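Local coordinates for effector protein HopAB2 (Pseudomonas syringae pv. tomato, PDB 3TL8), which acts as a virulence factor that suppresses plant immunity and cell death in susceptible hosts, and triggers resistance in tomato when recognised by the Pto protein, at residues L54-R58 with L106-G111. Sequence-based numbering, arbitrary orientation.
Sequences LEHLR and LNRMLG
In the helical BAK1-binding domain of HopAB2, Arg-58, near the start of helix 54-65, reaches across to the C-terminal end of helix 98-109, where it meets Asn-107 and Leu-110. Its chain runs extended from CG to NE, which sets the guanidinium beside the end of the neighbouring helix. There Asn-107 OD1 accepts two weak, bent hydrogen bonds, from Arg-58 NE at 2.9 Å and from NH2 at 3.1 Å, with the guanidinium and amide planes turned 39° apart. The amide's other end, ND2, donates a hydrogen bond to Asn-103 O, one helical turn back, which helps fix its rotation. Leu-110 CB lies over the centre of the guanidinium, 3.8 Å above its plane, while Gly-111 C sits at the edge. Leu-110 is the first residue to leave helical geometry, and the positive phi of Gly-111, easy for glycine, continues the departure.

Glu-55, one turn before Arg-58 and bent at chi2 (-79°), brings OE1 to 3.6 Å from Arg-58 NH1, a long salt bridge, as its OE2 passes Leu-110 CB. Alongside these polar contacts the all-helical fold packs aliphatic side chains together: the CG of Leu-57 meets Leu-106 CD1 at 3.9 Å, the two side chains crossing at about a right angle. Leu-54 likewise crosses Met-109, whose flexible thioether puts CE against Leu-54 CD1. Leu-44 of helix 29-49 touches Leu-54, Leu-106 and Met-109, joining a third helix to the apolar side.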
# COMPACT_ATOMS: atom_id res chain seq x y z
N LEU B 54 -27.98 -9.71 6.42
CA LEU B 54 -27.15 -8.79 5.64
C LEU B 54 -26.67 -7.54 6.39
O LEU B 54 -25.48 -7.22 6.33
CB LEU B 54 -27.84 -8.41 4.32
CG LEU B 54 -28.04 -9.59 3.37
CD1 LEU B 54 -28.28 -9.11 1.96
CD2 LEU B 54 -26.83 -10.52 3.40
N GLU B 55 -27.57 -6.84 7.07
CA GLU B 55 -27.15 -5.74 7.93
C GLU B 55 -26.25 -6.31 9.02
O GLU B 55 -25.46 -5.60 9.65
CB GLU B 55 -28.36 -5.02 8.54
CG GLU B 55 -29.02 -3.99 7.62
CD GLU B 55 -28.26 -2.67 7.56
OE1 GLU B 55 -27.19 -2.56 8.21
OE2 GLU B 55 -28.73 -1.74 6.87
N HIS B 56 -26.39 -7.62 9.24
CA HIS B 56 -25.51 -8.39 10.10
C HIS B 56 -24.16 -8.44 9.43
O HIS B 56 -23.13 -8.19 10.05
CB HIS B 56 -26.03 -9.82 10.17
CG HIS B 56 -26.00 -10.42 11.54
ND1 HIS B 56 -26.63 -9.84 12.62
CD2 HIS B 56 -25.44 -11.56 12.00
CE1 HIS B 56 -26.45 -10.60 13.69
NE2 HIS B 56 -25.73 -11.65 13.34
N LEU B 57 -24.19 -8.79 8.15
CA LEU B 57 -23.01 -9.15 7.38
C LEU B 57 -22.06 -7.98 7.14
O LEU B 57 -20.84 -8.15 7.20
CB LEU B 57 -23.43 -9.77 6.04
CG LEU B 57 -22.29 -10.18 5.12
CD1 LEU B 57 -21.11 -10.67 5.93
CD2 LEU B 57 -22.73 -11.24 4.12
N ARG B 58 -22.62 -6.80 6.88
CA ARG B 58 -21.81 -5.60 6.73
C ARG B 58 -20.68 -5.64 7.75
O ARG B 58 -19.52 -5.41 7.42
CB ARG B 58 -22.68 -4.36 7.00
CG ARG B 58 -22.79 -3.38 5.85
CD ARG B 58 -23.75 -2.27 6.23
NE ARG B 58 -23.82 -1.22 5.21
CZ ARG B 58 -24.60 -0.15 5.30
NH1 ARG B 58 -25.38 0.01 6.37
NH2 ARG B 58 -24.61 0.76 4.33
N LEU B 106 -22.64 -4.73 -0.99
CA LEU B 106 -23.46 -4.64 0.20
C LEU B 106 -23.89 -3.22 0.49
O LEU B 106 -25.08 -2.93 0.60
CB LEU B 106 -22.71 -5.19 1.41
CG LEU B 106 -22.60 -6.70 1.61
CD1 LEU B 106 -21.89 -6.99 2.92
CD2 LEU B 106 -23.98 -7.34 1.61
N ASN B 107 -22.92 -2.32 0.63
CA ASN B 107 -23.19 -0.94 0.98
C ASN B 107 -24.07 -0.22 -0.02
O ASN B 107 -24.80 0.71 0.32
CB ASN B 107 -21.90 -0.15 1.20
CG ASN B 107 -21.24 -0.46 2.54
OD1 ASN B 107 -21.70 0.01 3.58
ND2 ASN B 107 -20.17 -1.23 2.51
N ARG B 108 -24.00 -0.64 -1.28
CA ARG B 108 -24.88 -0.09 -2.29
C ARG B 108 -26.32 -0.47 -1.94
O ARG B 108 -27.22 0.36 -2.01
CB ARG B 108 -24.52 -0.61 -3.68
CG ARG B 108 -23.35 0.14 -4.35
CD ARG B 108 -23.20 -0.26 -5.81
NE ARG B 108 -24.47 -0.20 -6.53
CZ ARG B 108 -25.27 -1.24 -6.73
NH1 ARG B 108 -24.94 -2.44 -6.27
NH2 ARG B 108 -26.41 -1.08 -7.39
N MET B 109 -26.51 -1.72 -1.55
CA MET B 109 -27.85 -2.23 -1.27
C MET B 109 -28.45 -1.68 0.03
O MET B 109 -29.66 -1.63 0.17
CB MET B 109 -27.84 -3.76 -1.25
CG MET B 109 -29.22 -4.37 -1.33
SD MET B 109 -29.17 -6.15 -1.52
CE MET B 109 -28.25 -6.60 -0.06
N LEU B 110 -27.60 -1.28 0.97
CA LEU B 110 -28.07 -0.81 2.28
C LEU B 110 -27.66 0.63 2.59
O LEU B 110 -27.38 0.96 3.74
CB LEU B 110 -27.56 -1.73 3.38
CG LEU B 110 -27.62 -3.24 3.13
CD1 LEU B 110 -26.78 -4.00 4.14
CD2 LEU B 110 -29.06 -3.72 3.14
N GLY B 111 -27.62 1.48 1.57
CA GLY B 111 -27.23 2.87 1.75
C GLY B 111 -25.83 3.04 2.31
O GLY B 111 -25.60 3.82 3.23